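Local structure of SLT domain-containing protein (Bdellovibrio bacteriovorus HD100, 6TAB) at residues R113-P118 with S242-S247; N162-R167 with Q171-S176. The protein is probably a lysozyme of altered substrate specificity that cleaves cell-wall peptidoglycan and so facilitates exit of the predator from its prey. All coordinates share one frame; numbering follows the deposited sequence.

Overall arrangement
The two contacts lie on opposite sides of the chain's centre. Their centres are about 28 Å apart, and their nearest atoms about 12 Å, so they do not touch. Contact 1 brings together parts of the chain more than 120 residues apart. It joins the short helix 113-116 to helix 238-248 near the C-terminus. Contact 2 is local and falls inside the loop that contact 1 closes. It links strand 163-167 to the start of helix 174-178, within the SLT domain. By analogy with other lysozyme folds, contact 2 probably belongs to the small beta region that borders the substrate cleft.

Contact 1 (R113-P118 with S242-S247); sequences RSLFCP and SIVSWS
Ser-247 OG is gripped by Phe-116 O and by Tyr-131 OH. It donates a hydrogen bond to the backbone oxygen of Phe-116, with OG and O 2.7 Å apart, and it is also hydrogen-bonded to the Tyr-131 hydroxyl. The donor approaches from above the Phe-116 carbonyl plane, 38° out of it. With OG anti to the backbone N (chi1 174°), the hydroxyl extends from helix 238-248 to the end of helix 113-116. Phe-116 is the last residue of that short helix, and Cys-117 is the first to leave helical geometry. The Ser-247 hydroxyl also lies at the edge of the Phe-116 ring, near its plane, with OG 4.0 Å from CD1.

Val-244, one turn earlier on the same helix, supplies the apolar part of the contact. Its two methyls go to different partners. CG2 approaches the Phe-116 ring obliquely and comes within 3.9 Å of CE1. CG1 meets Leu-115 CD1 at 3.8 Å. The side chains of Leu-115 and Phe-116 each cross that of Val-244 at about a right angle. Phe-116, Val-244 and Ser-247 are buried, and Leu-115 is partly exposed. Ile-214, from a loop, also touches Phe-116.

The backbones come close beside the hydrogen bond, where the CA atoms of Phe-116 and Ser-247 are 5.8 Å apart. Next to this point the disulfide from Cys-117 to Cys-253 ties the end of the short helix to the chain just beyond helix 238-248. Helix 125-144 packs against both segments: its Tyr-131 touches Phe-116 and Cys-117, and its Ser-138 touches Ile-243.

Contact 2 (N162-R167 with Q171-S176); sequences NRVISR and QISIES
A G1 beta bulge sets two residues, Gln-171 and Ile-172, against the single Arg-167. Gln-171 takes a left-handed backbone conformation (phi 55°, psi 56°). The antiparallel pair has two backbone hydrogen bonds: Arg-167 N to Ile-172 O at 2.8 Å, and Ile-172 N to Arg-167 O at 3.1 Å.

The Gln-171 side chain bends at chi2 (-71°), which lays its amide alongside the Ser-166 and Arg-167 backbone. NE2 of Gln-171 lies 3.4 Å from Arg-167 C. The same nitrogen bonds to Gly-168 O and Met-150 O, and these two bonds fix the amide. Further along, Val-164 CG1 packs on Ser-173 CB at 3.5 Å.

Two waters bridge the segments. One donates to Ile-165 O, accepts from Ile-174 N at the start of the helix, and weakly from Arg-167 NE. It sits at the guanidinium edge, while Ile-165 CG2 covers one guanidinium face at 3.7 Å. The other donates to Ser-166 OG, 2.7 Å away, and to Gln-171 O, and also bonds to Ser-173 OG. Ser-166 OG is also hydrogen-bonded to Glu-154 OE2, and Arg-167 NH1 bonds to His-191 NE2.

Strand 163-167 pairs with 151-154 on its other side, and the bulge joins its end to the segment leading into helix 174-178. The Gly-Leu-Leu-Gln sequence ending at Gln-171 resembles the Gly-Leu-Met-Gln motif of SLT-family lytic transglycosylases.

Contact 1 (R113-P118 with S242-S247)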
ATOM      1  N   ARG A 113      -6.491   1.730 -14.760  1.00 12.46           N
ATOM      2  CA  ARG A 113      -5.668   0.612 -15.247  1.00 13.02           C
ATOM      3  C   ARG A 113      -4.855   1.004 -16.495  1.00 12.59           C
ATOM      4  O   ARG A 113      -3.711   0.517 -16.641  1.00 13.34           O
ATOM      5  CB  ARG A 113      -6.535  -0.625 -15.478  1.00 13.04           C
ATOM      6  CG  ARG A 113      -7.632  -0.479 -16.528  1.00 13.87           C
ATOM      7  CD  ARG A 113      -8.677  -1.591 -16.409  1.00 14.25           C
ATOM      8  NE  ARG A 113      -9.759  -1.541 -17.396  1.00 14.00           N
ATOM      9  CZ  ARG A 113     -10.898  -0.825 -17.310  1.00 13.19           C
ATOM     10  NH1 ARG A 113     -11.198  -0.104 -16.234  1.00 12.89           N
ATOM     11  NH2 ARG A 113     -11.752  -0.912 -18.331  1.00 16.07           N
ATOM     12  N   SER A 114      -5.336   1.911 -17.359  1.00 13.64           N
ATOM     13  CA  SER A 114      -4.543   2.260 -18.559  1.00 14.54           C
ATOM     14  C   SER A 114      -3.186   2.891 -18.178  1.00 16.17           C
ATOM     15  O   SER A 114      -2.241   2.820 -18.964  1.00 17.68           O
ATOM     16  CB  SER A 114      -5.330   3.145 -19.522  1.00 16.83           C
ATOM     17  OG  SER A 114      -5.725   4.397 -18.938  1.00 20.67           O
ATOM     18  N   LEU A 115      -3.136   3.551 -17.013  1.00 14.57           N
ATOM     19  CA  LEU A 115      -1.905   4.146 -16.467  1.00 14.54           C
ATOM     20  C   LEU A 115      -1.067   3.113 -15.701  1.00 14.73           C
ATOM     21  O   LEU A 115       0.132   2.934 -15.984  1.00 16.39           O
ATOM     22  CB  LEU A 115      -2.254   5.332 -15.551  1.00 15.87           C
ATOM     23  CG  LEU A 115      -1.089   5.986 -14.800  1.00 17.14           C
ATOM     24  CD1 LEU A 115      -0.054   6.550 -15.741  1.00 19.80           C
ATOM     25  CD2 LEU A 115      -1.561   7.056 -13.819  1.00 20.22           C
ATOM     26  N   PHE A 116      -1.653   2.450 -14.694  1.00 13.64           N
ATOM     27  CA  PHE A 116      -0.900   1.585 -13.784  1.00 13.92           C
ATOM     28  C   PHE A 116      -0.622   0.187 -14.334  1.00 12.88           C
ATOM     29  O   PHE A 116       0.453  -0.381 -14.047  1.00 15.20           O
ATOM     30  CB  PHE A 116      -1.625   1.477 -12.445  1.00 13.32           C
ATOM     31  CG  PHE A 116      -1.427   2.658 -11.536  1.00 13.63           C
ATOM     32  CD1 PHE A 116      -0.318   2.702 -10.714  1.00 15.19           C
ATOM     33  CD2 PHE A 116      -2.326   3.717 -11.495  1.00 14.68           C
ATOM     34  CE1 PHE A 116      -0.108   3.780  -9.866  1.00 15.91           C
ATOM     35  CE2 PHE A 116      -2.132   4.791 -10.634  1.00 17.33           C
ATOM     36  CZ  PHE A 116      -0.994   4.836  -9.843  1.00 16.34           C
ATOM     37  N   CYS A 117      -1.574  -0.422 -15.055  1.00 12.52           N
ATOM     38  CA  CYS A 117      -1.472  -1.860 -15.393  1.00 12.34           C
ATOM     39  C   CYS A 117      -2.387  -2.169 -16.569  1.00 13.49           C
ATOM     40  O   CYS A 117      -3.552  -2.573 -16.386  1.00 13.68           O
ATOM     41  CB  CYS A 117      -1.763  -2.757 -14.185  1.00 14.21           C
ATOM     42  SG  CYS A 117      -1.523  -4.539 -14.517  1.00 15.50           S
ATOM     43  N   PRO A 118      -1.917  -1.902 -17.818  1.00 13.89           N
ATOM     44  CA  PRO A 118      -2.847  -1.958 -18.947  1.00 15.02           C
ATOM     45  C   PRO A 118      -3.645  -3.267 -19.139  1.00 15.18           C
ATOM     46  O   PRO A 118      -4.828  -3.210 -19.566  1.00 16.81           O
ATOM     47  CB  PRO A 118      -1.928  -1.617 -20.143  1.00 16.39           C
ATOM     48  CG  PRO A 118      -0.921  -0.668 -19.519  1.00 17.34           C
ATOM     49  CD  PRO A 118      -0.639  -1.238 -18.146  1.00 16.22           C
ATOM     50  N   SER A 242       8.431   6.636 -10.030  1.00 16.03           N
ATOM     51  CA  SER A 242       8.980   5.301  -9.923  1.00 16.34           C
ATOM     52  C   SER A 242       7.903   4.237  -9.683  1.00 14.62           C
ATOM     53  O   SER A 242       7.908   3.189 -10.325  1.00 15.06           O
ATOM     54  CB  SER A 242      10.054   5.218  -8.840  1.00 17.90           C
ATOM     55  OG  SER A 242      11.179   6.049  -9.118  1.00 23.09           O
ATOM     56  N   ILE A 243       6.969   4.502  -8.767  1.00 14.18           N
ATOM     57  CA  ILE A 243       5.881   3.546  -8.502  1.00 13.20           C
ATOM     58  C   ILE A 243       5.093   3.286  -9.796  1.00 12.41           C
ATOM     59  O   ILE A 243       4.805   2.114 -10.143  1.00 13.26           O
ATOM     60  CB  ILE A 243       4.982   4.039  -7.340  1.00 12.95           C
ATOM     61  CG1 ILE A 243       5.757   3.999  -6.016  1.00 13.87           C
ATOM     62  CG2 ILE A 243       3.700   3.207  -7.216  1.00 13.90           C
ATOM     63  CD1 ILE A 243       5.105   4.702  -4.850  1.00 14.71           C
ATOM     64  N   VAL A 244       4.722   4.365 -10.516  1.00 13.03           N
ATOM     65  CA  VAL A 244       3.936   4.197 -11.767  1.00 14.00           C
ATOM     66  C   VAL A 244       4.749   3.418 -12.827  1.00 13.20           C
ATOM     67  O   VAL A 244       4.224   2.525 -13.476  1.00 13.49           O
ATOM     68  CB  VAL A 244       3.494   5.562 -12.342  1.00 17.35           C
ATOM     69  CG1 VAL A 244       2.981   5.475 -13.780  1.00 20.37           C
ATOM     70  CG2 VAL A 244       2.454   6.206 -11.455  1.00 18.71           C
ATOM     71  N   SER A 245       6.046   3.786 -13.021  1.00 15.00           N
ATOM     72  CA  SER A 245       6.905   3.153 -14.027  1.00 15.36           C
ATOM     73  C   SER A 245       7.085   1.649 -13.734  1.00 13.87           C
ATOM     74  O   SER A 245       6.942   0.783 -14.624  1.00 15.78           O
ATOM     75  CB  SER A 245       8.251   3.848 -14.131  1.00 19.15           C
ATOM     76  OG  SER A 245       9.017   3.306 -15.204  1.00 24.61           O
ATOM     77  N   TRP A 246       7.424   1.326 -12.481  1.00 13.77           N
ATOM     78  CA  TRP A 246       7.678  -0.077 -12.122  1.00 13.97           C
ATOM     79  C   TRP A 246       6.403  -0.915 -12.294  1.00 14.24           C
ATOM     80  O   TRP A 246       6.460  -2.040 -12.785  1.00 16.07           O
ATOM     81  CB  TRP A 246       8.258  -0.195 -10.719  1.00 13.95           C
ATOM     82  CG  TRP A 246       9.595   0.473 -10.499  1.00 16.62           C
ATOM     83  CD1 TRP A 246      10.476   0.942 -11.423  1.00 20.08           C
ATOM     84  CD2 TRP A 246      10.145   0.834  -9.221  1.00 16.25           C
ATOM     85  NE1 TRP A 246      11.552   1.555 -10.805  1.00 23.05           N
ATOM     86  CE2 TRP A 246      11.372   1.499  -9.444  1.00 20.45           C
ATOM     87  CE3 TRP A 246       9.668   0.720  -7.915  1.00 16.56           C
ATOM     88  CZ2 TRP A 246      12.149   1.986  -8.395  1.00 22.09           C
ATOM     89  CZ3 TRP A 246      10.451   1.175  -6.875  1.00 17.04           C
ATOM     90  CH2 TRP A 246      11.688   1.790  -7.114  1.00 20.62           C
ATOM     91  N   SER A 247       5.241  -0.382 -11.877  1.00 13.04           N
ATOM     92  CA  SER A 247       3.941  -1.074 -12.031  1.00 12.84           C
ATOM     93  C   SER A 247       3.638  -1.385 -13.509  1.00 12.51           C
ATOM     94  O   SER A 247       3.359  -2.536 -13.895  1.00 14.24           O
ATOM     95  CB  SER A 247       2.840  -0.218 -11.416  1.00 13.39           C
ATOM     96  OG  SER A 247       1.543  -0.758 -11.652  1.00 13.96           O
TER

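Contact 2 (N162-R167 with Q171-S176)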
ATOM      1  N   ASN A 162      -1.664  16.557  20.124  1.00 18.11           N
ATOM      2  CA  ASN A 162      -0.262  16.161  20.007  1.00 18.43           C
ATOM      3  C   ASN A 162       0.057  15.883  18.536  1.00 17.11           C
ATOM      4  O   ASN A 162      -0.764  15.299  17.812  1.00 17.70           O
ATOM      5  CB  ASN A 162       0.014  14.922  20.882  1.00 20.89           C
ATOM      6  CG  ASN A 162      -0.304  15.159  22.350  1.00 24.02           C
ATOM      7  OD1 ASN A 162      -1.093  14.421  22.956  1.00 29.69           O
ATOM      8  ND2 ASN A 162       0.258  16.211  22.915  1.00 26.01           N
ATOM      9  N   ARG A 163       1.259  16.288  18.071  1.00 17.30           N
ATOM     10  CA  ARG A 163       1.599  16.052  16.680  1.00 17.21           C
ATOM     11  C   ARG A 163       1.544  14.543  16.363  1.00 16.73           C
ATOM     12  O   ARG A 163       1.987  13.677  17.143  1.00 18.27           O
ATOM     13  CB  ARG A 163       2.986  16.592  16.313  1.00 18.93           C
ATOM     14  CG  ARG A 163       3.165  18.090  16.471  1.00 20.45           C
ATOM     15  CD  ARG A 163       2.313  18.975  15.599  1.00 22.37           C
ATOM     16  NE  ARG A 163       2.625  20.392  15.802  1.00 24.59           N
ATOM     17  CZ  ARG A 163       2.312  21.127  16.876  1.00 26.69           C
ATOM     18  NH1 ARG A 163       1.417  20.705  17.787  1.00 24.76           N
ATOM     19  NH2 ARG A 163       2.841  22.338  16.948  1.00 29.64           N
ATOM     20  N   VAL A 164       0.980  14.222  15.189  1.00 15.47           N
ATOM     21  CA  VAL A 164       0.897  12.841  14.706  1.00 15.25           C
ATOM     22  C   VAL A 164       2.314  12.272  14.470  1.00 14.77           C
ATOM     23  O   VAL A 164       3.170  12.954  13.884  1.00 16.38           O
ATOM     24  CB  VAL A 164       0.035  12.741  13.431  1.00 15.63           C
ATOM     25  CG1 VAL A 164       0.132  11.389  12.749  1.00 16.71           C
ATOM     26  CG2 VAL A 164      -1.418  13.054  13.773  1.00 16.70           C
ATOM     27  N   ILE A 165       2.518  11.016  14.900  1.00 14.89           N
ATOM     28  CA  ILE A 165       3.757  10.247  14.646  1.00 15.46           C
ATOM     29  C   ILE A 165       3.425   9.116  13.663  1.00 14.57           C
ATOM     30  O   ILE A 165       2.628   8.206  13.980  1.00 16.62           O
ATOM     31  CB  ILE A 165       4.404   9.743  15.963  1.00 17.06           C
ATOM     32  CG1 ILE A 165       4.652  10.891  16.970  1.00 18.35           C
ATOM     33  CG2 ILE A 165       5.684   8.969  15.648  1.00 17.09           C
ATOM     34  CD1 ILE A 165       5.121  10.457  18.358  1.00 23.33           C
ATOM     35  N   SER A 166       4.049   9.154  12.473  1.00 14.79           N
ATOM     36  CA  SER A 166       3.889   8.127  11.465  1.00 14.52           C
ATOM     37  C   SER A 166       4.925   7.015  11.713  1.00 14.70           C
ATOM     38  O   SER A 166       6.095   7.339  11.991  1.00 16.30           O
ATOM     39  CB  SER A 166       4.005   8.756  10.081  1.00 14.95           C
ATOM     40  OG  SER A 166       2.935   9.673   9.845  1.00 17.86           O
ATOM     41  N   ARG A 167       4.514   5.746  11.571  1.00 14.23           N
ATOM     42  CA  ARG A 167       5.330   4.626  12.049  1.00 14.94           C
ATOM     43  C   ARG A 167       5.406   3.459  11.061  1.00 14.39           C
ATOM     44  O   ARG A 167       4.431   3.086  10.379  1.00 14.40           O
ATOM     45  CB  ARG A 167       4.785   4.104  13.388  1.00 15.03           C
ATOM     46  CG  ARG A 167       4.797   5.117  14.529  1.00 15.77           C
ATOM     47  CD  ARG A 167       4.204   4.587  15.810  1.00 16.21           C
ATOM     48  NE  ARG A 167       4.222   5.522  16.915  1.00 19.70           N
ATOM     49  CZ  ARG A 167       5.228   5.839  17.705  1.00 20.96           C
ATOM     50  NH1 ARG A 167       6.386   5.204  17.566  1.00 22.94           N
ATOM     51  NH2 ARG A 167       5.050   6.768  18.653  1.00 23.03           N
ATOM     52  N   GLN A 171       4.358   3.872   7.125  1.00 12.87           N
ATOM     53  CA  GLN A 171       4.228   5.199   7.758  1.00 13.16           C
ATOM     54  C   GLN A 171       2.732   5.482   8.080  1.00 14.19           C
ATOM     55  O   GLN A 171       2.156   6.511   7.706  1.00 15.92           O
ATOM     56  CB  GLN A 171       4.938   6.281   6.936  1.00 14.10           C
ATOM     57  CG  GLN A 171       6.476   6.108   6.989  1.00 14.75           C
ATOM     58  CD  GLN A 171       7.040   6.458   8.353  1.00 14.56           C
ATOM     59  OE1 GLN A 171       7.191   7.639   8.692  1.00 16.87           O
ATOM     60  NE2 GLN A 171       7.342   5.447   9.161  1.00 15.33           N
ATOM     61  N   ILE A 172       2.149   4.551   8.843  1.00 13.56           N
ATOM     62  CA  ILE A 172       0.767   4.617   9.348  1.00 13.74           C
ATOM     63  C   ILE A 172       0.824   5.180  10.766  1.00 14.61           C
ATOM     64  O   ILE A 172       1.810   4.994  11.483  1.00 16.39           O
ATOM     65  CB  ILE A 172       0.095   3.227   9.277  1.00 15.44           C
ATOM     66  CG1 ILE A 172      -0.014   2.776   7.797  1.00 16.83           C
ATOM     67  CG2 ILE A 172      -1.263   3.190   9.998  1.00 15.74           C
ATOM     68  CD1 ILE A 172      -0.358   1.306   7.596  1.00 17.51           C
ATOM     69  N   SER A 173      -0.236   5.871  11.185  1.00 15.36           N
ATOM     70  CA  SER A 173      -0.355   6.406  12.544  1.00 15.37           C
ATOM     71  C   SER A 173      -1.489   5.718  13.323  1.00 15.31           C
ATOM     72  O   SER A 173      -2.422   5.156  12.725  1.00 17.20           O
ATOM     73  CB  SER A 173      -0.504   7.934  12.541  1.00 18.52           C
ATOM     74  OG  SER A 173      -1.430   8.383  11.572  1.00 22.18           O
ATOM     75  N   ILE A 174      -1.387   5.738  14.656  1.00 16.36           N
ATOM     76  CA  ILE A 174      -2.257   4.869  15.443  1.00 16.72           C
ATOM     77  C   ILE A 174      -3.738   5.329  15.404  1.00 16.52           C
ATOM     78  O   ILE A 174      -4.618   4.460  15.283  1.00 17.78           O
ATOM     79  CB  ILE A 174      -1.741   4.670  16.874  1.00 19.27           C
ATOM     80  CG1 ILE A 174      -2.487   3.547  17.590  1.00 20.34           C
ATOM     81  CG2 ILE A 174      -1.752   5.957  17.693  1.00 19.65           C
ATOM     82  CD1 ILE A 174      -1.765   3.027  18.828  1.00 21.95           C
ATOM     83  N   GLU A 175      -4.036   6.634  15.498  1.00 16.10           N
ATOM     84  CA  GLU A 175      -5.445   7.088  15.511  1.00 17.29           C
ATOM     85  C   GLU A 175      -6.061   6.822  14.121  1.00 17.17           C
ATOM     86  O   GLU A 175      -7.155   6.216  13.988  1.00 17.90           O
ATOM     87  CB  GLU A 175      -5.538   8.546  15.982  1.00 20.51           C
ATOM     88  CG  GLU A 175      -6.955   9.075  16.098  1.00 22.70           C
ATOM     89  CD  GLU A 175      -7.076  10.428  16.777  1.00 26.23           C
ATOM     90  OE1 GLU A 175      -6.547  11.412  16.254  1.00 25.88           O
ATOM     91  OE2 GLU A 175      -7.744  10.493  17.807  1.00 34.78           O
ATOM     92  N   SER A 176      -5.423   7.336  13.067  1.00 18.74           N
ATOM     93  CA  SER A 176      -5.982   7.171  11.717  1.00 18.31           C
ATOM     94  C   SER A 176      -6.078   5.689  11.339  1.00 17.80           C
ATOM     95  O   SER A 176      -7.099   5.240  10.777  1.00 20.78           O
ATOM     96  CB  SER A 176      -5.224   7.984  10.682  1.00 21.17           C
ATOM     97  OG  SER A 176      -3.902   7.500  10.535  1.00 22.34           O
TER
HETATM   98  O   HOH W   1       1.261   6.596  15.704  1.00 19.38           O
HETATM   99  O   HOH W   2       0.520   8.595   9.202  1.00 24.78           O